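Local coordinates for protein GH5 (Bacteroidetes bacterium AC2a, PDB 4YHE) that probably hydrolyses beta-glucosidic bonds of cellulose or related glucans, as a family 5 glycoside hydrolase built on a TIM barrel, at residues A[165-168]-A[174-177]; A[123-128]-A[183-188]; A[220-225]-A[278-283]; A[192-197]-A[209-214]; A[100-105]-A[137-142]. All coordinates share one frame; numbering follows the deposited sequence.

From the N terminus, 100-105 at the end of strand 97-101 opens contact 5, and 123-128 on helix 122-127 opens contact 2 before 137-142 on helix 129-149 closes contact 5, so these two cross. Contact 1 (165-168 with 174-177), a short loop after strand 157-160, is nested inside the loop that contact 2 closes at 183-188. The same helix 181-199 carries 192-197, which opens contact 4, closed by strand 209-212. Last, contact 3 joins helix 218-224 to helix 270-285. Contacts 5 and 4 tie the third and fifth strands to outer helices, contacts 2 and 3 join helices, and contact 1 folds the loop after the fourth strand; Y183 and Y214 link contacts 1, 2 and 4.

Contact 1: A[165-168]-A[174-177]; sequences IQDG and NNRR
The backbones come nearest at D167 and N175, whose CA atoms lie 7.8 Å apart, where the chain doubles back and a 3-10 turn over 174-176 faces the carboxylate. No direct hydrogen bond spans the gap; water fills it. D167 turns CG between its backbone N and carbonyl carbon (chi1 69°), which swings the carboxylate toward the turn. Water 1 donates to both D167 OD1 and N175 OD1, each at 2.7 Å. Water 2 donates to D167 OD2 at 2.8 Å and accepts from the backbone N of N174 at 2.9 Å. Both segments belong to the long loop between strand 157-160 and helix 181-199, on the C-terminal side of the TIM barrel, the side on which family 5 enzymes bind substrate. The carboxylate of D167 crosses the side chain of N174 with its plane 88° from the amide, and water 3 joins OD2 to N174 ND2 by a weak link of 3.4 Å on the amide side. OD2 also accepts from Q182 NE2, so three donors surround this oxygen, probably favouring the ionised acid. OD1 also accepts from D169 N. N175 ND2 bonds Y183 OH and G171 O, and OD1 accepts from G173 N, holding both amide ends.

Contact 2: A[123-128]-A[183-188]; sequences PAAVAS and YRVLNE
V185 meets A125 and V126 through methyl groups alone: no ring, amide or other flat group has a face or an edge in the contact. Y183, the one aromatic residue of the two segments, leaves its helix away from 123-128, and its ring meets that of Y214 with the planes at about 90°. V185 is the hub. With CG1 anti to the backbone N (chi1 173°), its two branches spread to different partners. CG1 rests on A125 CB at 4.0 Å, while CG2 touches V126 CG2 at 3.7 Å. The two valines cross obliquely, branch against branch, and their CA atoms are 6.8 Å apart, close enough for the helices to meet through short side chains. A125 continues inward onto I135 and W189, whereas V126 packs on A181 and Q182 near the start of the longer helix. A turn further on, E188 OE1 forms a salt bridge with K136 NZ and also accepts from N132 ND2. S128 caps the next helix through R131 N. The short helix 122-127, just ahead of helix 129-149, packs against the start of helix 181-199, joining it to the helix that follows strand 157-160, on the C-terminal side of the TIM barrel.

Contact 3: A[220-225]-A[278-283]; sequences LTVENL and NRLFNM
Two helices of the outer layer of the TIM barrel meet here: V222 of the short helix 218-224, which follows strand 209-212, and R279, L280 and M283 of helix 270-285, which follows strand 236-242. Their local axes approach to 10.0 Å and run at 30° to each other. V222 points toward the neighbouring helix with its branches divided, a chi1 of 166° setting CG1 beside the carbonyl carbon and CG2 beside the backbone N. CG2 meets L280 CD2 at 3.7 Å and lies 3.9 Å from the carbonyl O of R279. CG1 runs alongside M283 CG at 4.0 Å, the two side chains sliding past each other in opposite directions. M283 then bends at chi2 (70°), bringing CE to 3.5 Å from the carbonyl O of V222. Cut back to an alanine, V222 would lose both branches, and L280 CD2 and M283 CG would probably be left facing a gap, with the methionine freer to turn. R279 flanks the apolar patch, and its NE pairs with D219 OD1 in a salt bridge. Since no hydrogen bond joins the segments, the contact rests on dispersion and shape, with this charged pair at the margin of the patch.

Contact 4: A[192-197]-A[209-214]; sequences VCVDAI and IGVPGY
I197 and I209 reach toward each other tip to tip, I209 CD1 lying 3.7 Å from I197 CG2 and 4.0 Å from I197 CD1. Beside them, V194 brings CG2 to V211 CG1 at 4.2 Å and to I209 CG2 at 4.3 Å. This is the returning half of a beta-alpha-beta crossover: helix 181-199 covers the outside of the barrel and leads back to strand 209-212, whose local axis runs at 167° to that of the helix, 10.1 Å away. Residues I209 and V211, two apart on the strand, direct their side chains toward the helix. V194 and V211 cross at about a right angle and touch through one methyl each. In the next layer, L236 of the adjoining strand packs on both V194 and I209, while W143 of helix 129-149 lies against I197. Backbone hydrogen bonds of I209 with R235 and M237, and of G210 with F159 and T161, hold the strand between its barrel neighbours. V211 is also touched by N190, whose ND2 donates to the carbonyl O of P212. In V211 itself, CG1 stands anti to the carbonyl carbon (chi1 -67°), which is what turns this branch toward V194 CG2.

Contact 5: A[100-105]-A[137-142]; sequences INIHHD and QELTMI
I102 carries the apolar contact through a single methyl, CD1, set between L139 and I142 of helix 129-149. CD1 lies 3.9 Å from L139 CD2 and equally far from I142 CG2. The chain of I102 is stretched, with CD1 anti across chi2 (-174°), and so bridges a backbone separation of 9.1 Å between the CA atoms of I102 and I142. L139 and I142 stand three residues apart and present neighbouring branches from one side of the helix; both meet the isoleucine at a slant. All three side chains are buried. The polar interactions are made within the loop and to other parts of the fold, not across the contact. N101 ND2 donates to H103 ND1 at 3.1 Å and 163°, with the donor in the imidazole plane, which helps to orient the ring; the amide is itself held by E160 OE2 at ND2 and V62 N at OD1. D105 is gripped at both oxygens, OD1 by W64 N and OD2 by W119 NE1. Among the aromatic groups, H103 CD2 sits 3.4 Å above the centre of the H104 ring, which also meets H27 and F107. In the barrel, strand 97-101 lies between strands 57-60 and 157-160; just past its end, I102 packs outward onto helix 129-149, including W143, while L139 touches W189 of helix 181-199, the next helix around.

Contact 1: A[165-168]-A[174-177]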
# COMPACT_ATOMS: atom_id res chain seq x y z
N ILE A 165 0.15 9.69 -5.35
CA ILE A 165 -0.09 10.83 -6.25
C ILE A 165 0.81 11.97 -5.80
O ILE A 165 0.91 12.28 -4.60
CB ILE A 165 -1.59 11.19 -6.26
CG1 ILE A 165 -2.41 9.99 -6.77
CG2 ILE A 165 -1.86 12.45 -7.06
CD1 ILE A 165 -2.04 9.52 -8.16
N GLN A 166 1.50 12.58 -6.76
CA GLN A 166 2.53 13.56 -6.46
C GLN A 166 2.96 14.31 -7.70
O GLN A 166 2.48 14.02 -8.79
CB GLN A 166 3.76 12.89 -5.89
CG GLN A 166 4.39 11.86 -6.80
CD GLN A 166 5.85 11.64 -6.51
OE1 GLN A 166 6.60 12.60 -6.30
NE2 GLN A 166 6.28 10.38 -6.54
N ASP A 167 3.90 15.22 -7.53
CA ASP A 167 4.41 15.98 -8.67
C ASP A 167 5.84 15.58 -9.07
O ASP A 167 6.42 16.22 -9.94
CB ASP A 167 4.30 17.48 -8.40
CG ASP A 167 5.23 17.97 -7.32
OD1 ASP A 167 6.05 17.18 -6.81
OD2 ASP A 167 5.12 19.18 -6.97
N GLY A 168 6.42 14.57 -8.42
CA GLY A 168 7.78 14.09 -8.72
C GLY A 168 8.83 14.35 -7.65
O GLY A 168 9.91 13.73 -7.65
N ASN A 174 6.71 21.67 -4.72
CA ASN A 174 5.70 22.70 -4.79
C ASN A 174 4.43 22.45 -3.99
O ASN A 174 3.73 23.39 -3.71
CB ASN A 174 5.31 22.95 -6.24
CG ASN A 174 6.44 23.54 -7.03
OD1 ASN A 174 7.33 24.17 -6.46
ND2 ASN A 174 6.44 23.31 -8.35
N ASN A 175 4.15 21.19 -3.64
CA ASN A 175 2.99 20.88 -2.81
C ASN A 175 3.00 21.62 -1.48
O ASN A 175 1.94 21.85 -0.89
CB ASN A 175 2.89 19.38 -2.56
CG ASN A 175 4.12 18.81 -1.90
OD1 ASN A 175 5.18 18.71 -2.53
ND2 ASN A 175 4.00 18.47 -0.62
N ARG A 176 4.19 21.99 -1.01
CA ARG A 176 4.31 22.76 0.24
C ARG A 176 4.19 24.29 0.06
O ARG A 176 4.16 25.01 1.04
CB ARG A 176 5.63 22.40 0.93
CG ARG A 176 5.62 20.99 1.51
CD ARG A 176 6.90 20.64 2.26
NE ARG A 176 6.93 19.21 2.56
CZ ARG A 176 6.38 18.64 3.64
NH1 ARG A 176 5.75 19.37 4.57
NH2 ARG A 176 6.45 17.32 3.78
N ARG A 177 4.09 24.77 -1.18
CA ARG A 177 4.06 26.21 -1.41
C ARG A 177 3.09 26.71 -2.46
O ARG A 177 3.12 27.89 -2.81
CB ARG A 177 5.47 26.74 -1.68
CG ARG A 177 6.33 25.87 -2.56
CD ARG A 177 7.78 26.36 -2.55
NE ARG A 177 8.66 25.44 -3.27
CZ ARG A 177 9.30 24.39 -2.73
NH1 ARG A 177 9.16 24.08 -1.44
NH2 ARG A 177 10.08 23.63 -3.49
O HOH W 1 6.42 16.98 -4.12
O HOH W 2 7.69 20.20 -6.97
O HOH W 3 4.30 20.88 -9.44

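Contact 2: A[123-128]-A[183-188]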
# COMPACT_ATOMS: atom_id res chain seq x y z
N PRO A 123 0.26 17.42 -11.75
CA PRO A 123 0.61 18.79 -12.15
C PRO A 123 -0.19 19.28 -13.35
O PRO A 123 -0.62 20.44 -13.37
CB PRO A 123 2.10 18.70 -12.50
CG PRO A 123 2.59 17.52 -11.71
CD PRO A 123 1.45 16.56 -11.65
N ALA A 124 -0.41 18.41 -14.33
CA ALA A 124 -1.23 18.76 -15.49
C ALA A 124 -2.66 19.15 -15.11
O ALA A 124 -3.23 20.09 -15.68
CB ALA A 124 -1.25 17.62 -16.50
N ALA A 125 -3.21 18.47 -14.11
CA ALA A 125 -4.54 18.78 -13.59
C ALA A 125 -4.62 20.10 -12.81
O ALA A 125 -5.65 20.80 -12.86
CB ALA A 125 -5.00 17.65 -12.68
N VAL A 126 -3.58 20.39 -12.05
CA VAL A 126 -3.50 21.65 -11.31
C VAL A 126 -3.31 22.85 -12.26
O VAL A 126 -3.86 23.92 -12.03
CB VAL A 126 -2.35 21.60 -10.29
CG1 VAL A 126 -1.99 22.99 -9.77
CG2 VAL A 126 -2.73 20.64 -9.15
N ALA A 127 -2.52 22.66 -13.30
CA ALA A 127 -2.31 23.72 -14.32
C ALA A 127 -3.54 24.00 -15.19
O ALA A 127 -3.67 25.09 -15.73
CB ALA A 127 -1.14 23.35 -15.20
N SER A 128 -4.43 23.02 -15.34
CA SER A 128 -5.60 23.16 -16.21
C SER A 128 -6.84 22.47 -15.67
O SER A 128 -6.87 21.24 -15.57
CB SER A 128 -5.28 22.59 -17.60
OG SER A 128 -6.46 22.54 -18.38
N TYR A 183 -2.98 19.43 -3.08
CA TYR A 183 -3.77 18.66 -2.11
C TYR A 183 -5.25 18.73 -2.43
O TYR A 183 -5.97 17.76 -2.27
CB TYR A 183 -3.56 19.17 -0.69
CG TYR A 183 -2.15 19.18 -0.23
CD1 TYR A 183 -1.29 18.14 -0.52
CD2 TYR A 183 -1.65 20.25 0.49
CE1 TYR A 183 0.02 18.16 -0.06
CE2 TYR A 183 -0.36 20.30 0.92
CZ TYR A 183 0.47 19.26 0.64
OH TYR A 183 1.77 19.32 1.05
N ARG A 184 -5.71 19.88 -2.89
CA ARG A 184 -7.10 20.03 -3.25
C ARG A 184 -7.51 19.11 -4.42
O ARG A 184 -8.53 18.46 -4.37
CB ARG A 184 -7.40 21.50 -3.63
CG ARG A 184 -8.86 21.73 -4.05
CD ARG A 184 -9.25 23.21 -4.06
NE ARG A 184 -9.31 23.81 -2.71
CZ ARG A 184 -10.31 23.64 -1.84
NH1 ARG A 184 -11.36 22.87 -2.14
NH2 ARG A 184 -10.29 24.25 -0.65
N VAL A 185 -6.74 19.12 -5.49
CA VAL A 185 -7.07 18.28 -6.64
C VAL A 185 -7.03 16.80 -6.24
O VAL A 185 -7.89 16.04 -6.64
CB VAL A 185 -6.12 18.50 -7.82
CG1 VAL A 185 -6.38 17.50 -8.93
CG2 VAL A 185 -6.28 19.92 -8.35
N LEU A 186 -6.04 16.39 -5.44
CA LEU A 186 -6.02 14.99 -4.98
C LEU A 186 -7.32 14.67 -4.24
O LEU A 186 -7.92 13.62 -4.47
CB LEU A 186 -4.78 14.71 -4.14
CG LEU A 186 -4.74 13.31 -3.51
CD1 LEU A 186 -4.90 12.21 -4.55
CD2 LEU A 186 -3.44 13.12 -2.74
N ASN A 187 -7.75 15.57 -3.34
CA ASN A 187 -9.01 15.40 -2.63
C ASN A 187 -10.19 15.27 -3.56
O ASN A 187 -11.01 14.41 -3.37
CB ASN A 187 -9.22 16.48 -1.59
CG ASN A 187 -8.36 16.27 -0.35
OD1 ASN A 187 -8.10 15.15 0.08
ND2 ASN A 187 -7.92 17.35 0.21
N GLU A 188 -10.25 16.10 -4.61
CA GLU A 188 -11.28 15.97 -5.63
C GLU A 188 -11.24 14.60 -6.35
O GLU A 188 -12.30 14.01 -6.65
CB GLU A 188 -11.12 17.07 -6.68
CG GLU A 188 -11.32 18.47 -6.13
CD GLU A 188 -10.96 19.54 -7.15
OE1 GLU A 188 -10.78 19.22 -8.33
OE2 GLU A 188 -10.84 20.71 -6.76

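Contact 3: A[220-225]-A[278-283]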
# COMPACT_ATOMS: atom_id res chain seq x y z
N LEU A 220 1.59 14.17 5.49
CA LEU A 220 0.88 15.01 4.53
C LEU A 220 -0.57 14.55 4.43
O LEU A 220 -1.47 15.34 4.12
CB LEU A 220 1.56 15.02 3.16
CG LEU A 220 2.96 15.64 3.10
CD1 LEU A 220 3.46 15.59 1.65
CD2 LEU A 220 2.92 17.09 3.56
N THR A 221 -0.80 13.27 4.73
CA THR A 221 -2.15 12.72 4.80
C THR A 221 -2.93 13.30 5.98
O THR A 221 -3.99 13.93 5.81
CB THR A 221 -2.10 11.16 4.87
OG1 THR A 221 -1.39 10.65 3.74
CG2 THR A 221 -3.52 10.56 4.86
N VAL A 222 -2.40 13.09 7.19
CA VAL A 222 -2.99 13.63 8.40
C VAL A 222 -3.30 15.13 8.23
O VAL A 222 -4.37 15.60 8.61
CB VAL A 222 -2.07 13.38 9.61
CG1 VAL A 222 -2.43 14.20 10.84
CG2 VAL A 222 -2.04 11.90 9.97
N GLU A 223 -2.38 15.85 7.61
CA GLU A 223 -2.45 17.32 7.52
C GLU A 223 -3.35 17.88 6.43
O GLU A 223 -3.85 19.02 6.55
CB GLU A 223 -1.02 17.88 7.34
CG GLU A 223 -0.10 17.63 8.56
CD GLU A 223 1.40 17.66 8.25
OE1 GLU A 223 1.80 18.06 7.12
OE2 GLU A 223 2.20 17.25 9.14
N ASN A 224 -3.57 17.10 5.36
CA ASN A 224 -4.33 17.59 4.21
C ASN A 224 -5.43 16.71 3.63
O ASN A 224 -6.28 17.23 2.85
CB ASN A 224 -3.35 17.97 3.08
CG ASN A 224 -2.32 18.96 3.56
OD1 ASN A 224 -2.64 20.14 3.73
ND2 ASN A 224 -1.12 18.48 3.85
N LEU A 225 -5.45 15.41 3.94
CA LEU A 225 -6.46 14.56 3.36
C LEU A 225 -7.83 14.95 3.87
O LEU A 225 -8.02 15.16 5.08
CB LEU A 225 -6.22 13.08 3.70
CG LEU A 225 -7.35 12.10 3.28
CD1 LEU A 225 -6.73 10.78 2.84
CD2 LEU A 225 -8.34 11.87 4.41
N ASN A 278 1.52 7.53 15.97
CA ASN A 278 0.66 8.27 16.89
C ASN A 278 -0.19 9.31 16.20
O ASN A 278 -1.37 9.47 16.53
CB ASN A 278 1.48 8.91 18.00
CG ASN A 278 1.88 7.91 19.08
OD1 ASN A 278 1.23 6.89 19.25
ND2 ASN A 278 3.00 8.17 19.76
N ARG A 279 0.38 9.99 15.22
CA ARG A 279 -0.40 10.97 14.46
C ARG A 279 -1.57 10.34 13.70
O ARG A 279 -2.65 10.88 13.68
CB ARG A 279 0.54 11.81 13.59
CG ARG A 279 1.43 12.66 14.49
CD ARG A 279 2.23 13.71 13.75
NE ARG A 279 3.31 13.16 12.96
CZ ARG A 279 4.51 12.79 13.42
NH1 ARG A 279 4.83 12.88 14.69
NH2 ARG A 279 5.41 12.33 12.56
N LEU A 280 -1.35 9.16 13.14
CA LEU A 280 -2.39 8.41 12.46
C LEU A 280 -3.44 7.88 13.45
O LEU A 280 -4.64 7.88 13.20
CB LEU A 280 -1.74 7.23 11.74
CG LEU A 280 -0.87 7.59 10.53
CD1 LEU A 280 -0.16 6.32 10.04
CD2 LEU A 280 -1.72 8.21 9.44
N PHE A 281 -2.95 7.40 14.56
CA PHE A 281 -3.85 6.92 15.59
C PHE A 281 -4.78 8.02 16.05
O PHE A 281 -5.99 7.85 16.03
CB PHE A 281 -3.09 6.33 16.73
CG PHE A 281 -3.99 5.86 17.85
CD1 PHE A 281 -4.59 4.61 17.79
CD2 PHE A 281 -4.27 6.69 18.90
CE1 PHE A 281 -5.43 4.18 18.79
CE2 PHE A 281 -5.13 6.28 19.92
CZ PHE A 281 -5.70 5.03 19.86
N ASN A 282 -4.23 9.18 16.38
CA ASN A 282 -5.05 10.27 16.89
C ASN A 282 -5.98 10.91 15.85
O ASN A 282 -7.13 11.31 16.17
CB ASN A 282 -4.14 11.33 17.53
CG ASN A 282 -3.45 10.84 18.78
OD1 ASN A 282 -4.01 10.09 19.57
ND2 ASN A 282 -2.22 11.25 18.97
N MET A 283 -5.51 11.03 14.62
CA MET A 283 -6.33 11.63 13.58
C MET A 283 -7.48 10.73 13.12
O MET A 283 -8.56 11.20 12.82
CB MET A 283 -5.47 12.01 12.38
CG MET A 283 -6.20 12.83 11.35
SD MET A 283 -6.54 14.50 11.97
CE MET A 283 -7.26 15.27 10.53

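Contact 4: A[192-197]-A[209-214]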
# COMPACT_ATOMS: atom_id res chain seq x y z
N VAL A 192 -14.28 11.79 -6.59
CA VAL A 192 -14.73 11.25 -7.87
C VAL A 192 -14.64 9.71 -7.92
O VAL A 192 -15.56 9.05 -8.38
CB VAL A 192 -13.95 11.94 -9.01
CG1 VAL A 192 -13.94 11.13 -10.29
CG2 VAL A 192 -14.55 13.33 -9.25
N CYS A 193 -13.56 9.14 -7.38
CA CYS A 193 -13.41 7.68 -7.34
C CYS A 193 -14.47 7.05 -6.45
O CYS A 193 -15.11 6.08 -6.86
CB CYS A 193 -11.99 7.26 -6.91
SG CYS A 193 -10.74 7.76 -8.12
N VAL A 194 -14.66 7.60 -5.25
CA VAL A 194 -15.69 7.11 -4.33
C VAL A 194 -17.09 7.20 -4.99
O VAL A 194 -17.86 6.24 -4.96
CB VAL A 194 -15.66 7.88 -2.98
CG1 VAL A 194 -16.86 7.53 -2.12
CG2 VAL A 194 -14.36 7.59 -2.23
N ASP A 195 -17.40 8.32 -5.61
CA ASP A 195 -18.68 8.51 -6.28
C ASP A 195 -18.90 7.36 -7.30
O ASP A 195 -19.92 6.66 -7.27
CB ASP A 195 -18.73 9.86 -7.01
CG ASP A 195 -18.82 11.07 -6.05
OD1 ASP A 195 -19.04 10.92 -4.82
OD2 ASP A 195 -18.64 12.18 -6.57
N ALA A 196 -17.91 7.16 -8.17
CA ALA A 196 -17.95 6.11 -9.21
C ALA A 196 -18.17 4.71 -8.64
O ALA A 196 -19.00 3.94 -9.14
CB ALA A 196 -16.68 6.14 -10.04
N ILE A 197 -17.44 4.38 -7.59
CA ILE A 197 -17.55 3.07 -6.96
C ILE A 197 -18.96 2.85 -6.40
O ILE A 197 -19.59 1.80 -6.63
CB ILE A 197 -16.47 2.89 -5.88
CG1 ILE A 197 -15.09 2.83 -6.56
CG2 ILE A 197 -16.71 1.63 -5.06
CD1 ILE A 197 -13.89 3.03 -5.64
N ILE A 209 -13.63 1.32 1.09
CA ILE A 209 -12.79 1.97 0.10
C ILE A 209 -11.61 2.67 0.79
O ILE A 209 -11.82 3.51 1.67
CB ILE A 209 -13.57 3.01 -0.68
CG1 ILE A 209 -14.76 2.38 -1.43
CG2 ILE A 209 -12.65 3.74 -1.64
CD1 ILE A 209 -15.68 3.40 -2.03
N GLY A 210 -10.39 2.33 0.37
CA GLY A 210 -9.18 2.98 0.87
C GLY A 210 -8.88 4.23 0.06
O GLY A 210 -8.92 4.19 -1.16
N VAL A 211 -8.60 5.33 0.74
CA VAL A 211 -8.23 6.56 0.07
C VAL A 211 -6.88 7.08 0.62
O VAL A 211 -6.64 7.08 1.83
CB VAL A 211 -9.30 7.66 0.19
CG1 VAL A 211 -10.55 7.29 -0.55
CG2 VAL A 211 -9.63 7.99 1.64
N PRO A 212 -5.99 7.54 -0.29
CA PRO A 212 -4.68 8.00 0.18
C PRO A 212 -4.52 9.49 0.16
O PRO A 212 -5.29 10.18 -0.56
CB PRO A 212 -3.74 7.39 -0.84
CG PRO A 212 -4.48 7.45 -2.10
CD PRO A 212 -5.94 7.20 -1.73
N GLY A 213 -3.54 9.97 0.92
CA GLY A 213 -3.10 11.36 0.88
C GLY A 213 -1.86 11.52 -0.02
O GLY A 213 -1.44 10.57 -0.69
N TYR A 214 -1.27 12.71 0.01
CA TYR A 214 -0.24 13.07 -0.95
C TYR A 214 0.95 12.12 -0.88
O TYR A 214 1.55 11.95 0.19
CB TYR A 214 0.25 14.50 -0.70
CG TYR A 214 1.05 15.04 -1.86
CD1 TYR A 214 0.44 15.72 -2.90
CD2 TYR A 214 2.42 14.87 -1.90
CE1 TYR A 214 1.18 16.24 -3.95
CE2 TYR A 214 3.16 15.36 -2.95
CZ TYR A 214 2.54 16.05 -3.96
OH TYR A 214 3.34 16.52 -4.98

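Contact 5: A[100-105]-A[137-142]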
# COMPACT_ATOMS: atom_id res chain seq x y z
N ILE A 100 -7.47 -4.09 -4.42
CA ILE A 100 -7.01 -3.74 -5.77
C ILE A 100 -7.08 -2.24 -5.92
O ILE A 100 -7.77 -1.59 -5.15
CB ILE A 100 -7.84 -4.41 -6.87
CG1 ILE A 100 -9.35 -4.08 -6.76
CG2 ILE A 100 -7.63 -5.92 -6.79
CD1 ILE A 100 -10.16 -4.52 -7.96
N ASN A 101 -6.39 -1.70 -6.91
CA ASN A 101 -6.25 -0.25 -7.03
C ASN A 101 -6.00 0.20 -8.46
O ASN A 101 -6.07 -0.60 -9.41
CB ASN A 101 -5.13 0.25 -6.07
CG ASN A 101 -3.72 -0.04 -6.56
OD1 ASN A 101 -3.53 -0.69 -7.59
ND2 ASN A 101 -2.72 0.43 -5.81
N ILE A 102 -5.75 1.49 -8.59
CA ILE A 102 -5.11 2.07 -9.76
C ILE A 102 -3.69 2.46 -9.32
O ILE A 102 -3.50 3.27 -8.39
CB ILE A 102 -5.89 3.29 -10.26
CG1 ILE A 102 -7.28 2.87 -10.74
CG2 ILE A 102 -5.15 4.01 -11.36
CD1 ILE A 102 -8.07 4.00 -11.38
N HIS A 103 -2.68 1.86 -9.94
CA HIS A 103 -1.33 1.98 -9.44
C HIS A 103 -0.45 2.89 -10.34
O HIS A 103 -0.56 4.10 -10.20
CB HIS A 103 -0.73 0.60 -9.24
CG HIS A 103 0.39 0.57 -8.25
ND1 HIS A 103 0.17 0.48 -6.89
CD2 HIS A 103 1.74 0.57 -8.42
CE1 HIS A 103 1.33 0.46 -6.26
NE2 HIS A 103 2.30 0.48 -7.16
N HIS A 104 0.40 2.36 -11.21
CA HIS A 104 1.39 3.22 -11.86
C HIS A 104 0.83 4.14 -12.94
O HIS A 104 1.58 4.97 -13.49
CB HIS A 104 2.60 2.45 -12.38
CG HIS A 104 3.55 2.02 -11.30
ND1 HIS A 104 3.91 2.83 -10.24
CD2 HIS A 104 4.19 0.84 -11.10
CE1 HIS A 104 4.74 2.17 -9.45
NE2 HIS A 104 4.91 0.95 -9.95
N ASP A 105 -0.46 4.04 -13.22
CA ASP A 105 -1.17 5.06 -14.01
C ASP A 105 -0.83 6.44 -13.52
O ASP A 105 -0.60 7.35 -14.32
CB ASP A 105 -2.68 4.84 -13.97
CG ASP A 105 -3.07 3.47 -14.49
OD1 ASP A 105 -2.87 2.49 -13.75
OD2 ASP A 105 -3.50 3.37 -15.65
N GLN A 137 -13.09 12.23 -15.58
CA GLN A 137 -14.00 11.42 -16.42
C GLN A 137 -13.42 10.02 -16.63
O GLN A 137 -14.15 9.03 -16.53
CB GLN A 137 -14.22 12.10 -17.79
CG GLN A 137 -15.12 13.32 -17.74
CD GLN A 137 -15.18 14.11 -19.06
OE1 GLN A 137 -14.23 14.16 -19.83
NE2 GLN A 137 -16.31 14.76 -19.29
N GLU A 138 -12.10 9.94 -16.89
CA GLU A 138 -11.41 8.65 -17.06
C GLU A 138 -11.47 7.83 -15.76
O GLU A 138 -11.82 6.64 -15.78
CB GLU A 138 -9.98 8.84 -17.59
CG GLU A 138 -9.24 7.55 -17.90
CD GLU A 138 -8.02 7.68 -18.82
OE1 GLU A 138 -7.68 8.80 -19.33
OE2 GLU A 138 -7.40 6.61 -19.07
N LEU A 139 -11.21 8.49 -14.63
CA LEU A 139 -11.30 7.85 -13.31
C LEU A 139 -12.68 7.29 -13.06
O LEU A 139 -12.83 6.16 -12.58
CB LEU A 139 -10.90 8.84 -12.18
CG LEU A 139 -9.40 9.09 -11.93
CD1 LEU A 139 -9.21 10.24 -10.97
CD2 LEU A 139 -8.69 7.84 -11.40
N THR A 140 -13.70 8.08 -13.37
CA THR A 140 -15.07 7.64 -13.23
C THR A 140 -15.36 6.40 -14.11
O THR A 140 -15.91 5.40 -13.63
CB THR A 140 -16.06 8.79 -13.54
OG1 THR A 140 -15.81 9.89 -12.64
CG2 THR A 140 -17.47 8.32 -13.39
N MET A 141 -15.01 6.47 -15.40
CA MET A 141 -15.27 5.33 -16.29
C MET A 141 -14.53 4.05 -15.86
O MET A 141 -15.08 2.93 -15.94
CB MET A 141 -14.89 5.71 -17.72
CG MET A 141 -15.78 6.80 -18.32
SD MET A 141 -17.54 6.35 -18.36
CE MET A 141 -18.24 6.91 -16.82
N ILE A 142 -13.30 4.22 -15.37
CA ILE A 142 -12.52 3.09 -14.95
C ILE A 142 -13.11 2.46 -13.70
O ILE A 142 -13.37 1.24 -13.68
CB ILE A 142 -11.03 3.45 -14.75
CG1 ILE A 142 -10.40 3.73 -16.12
CG2 ILE A 142 -10.30 2.31 -14.05
CD1 ILE A 142 -8.96 4.17 -16.03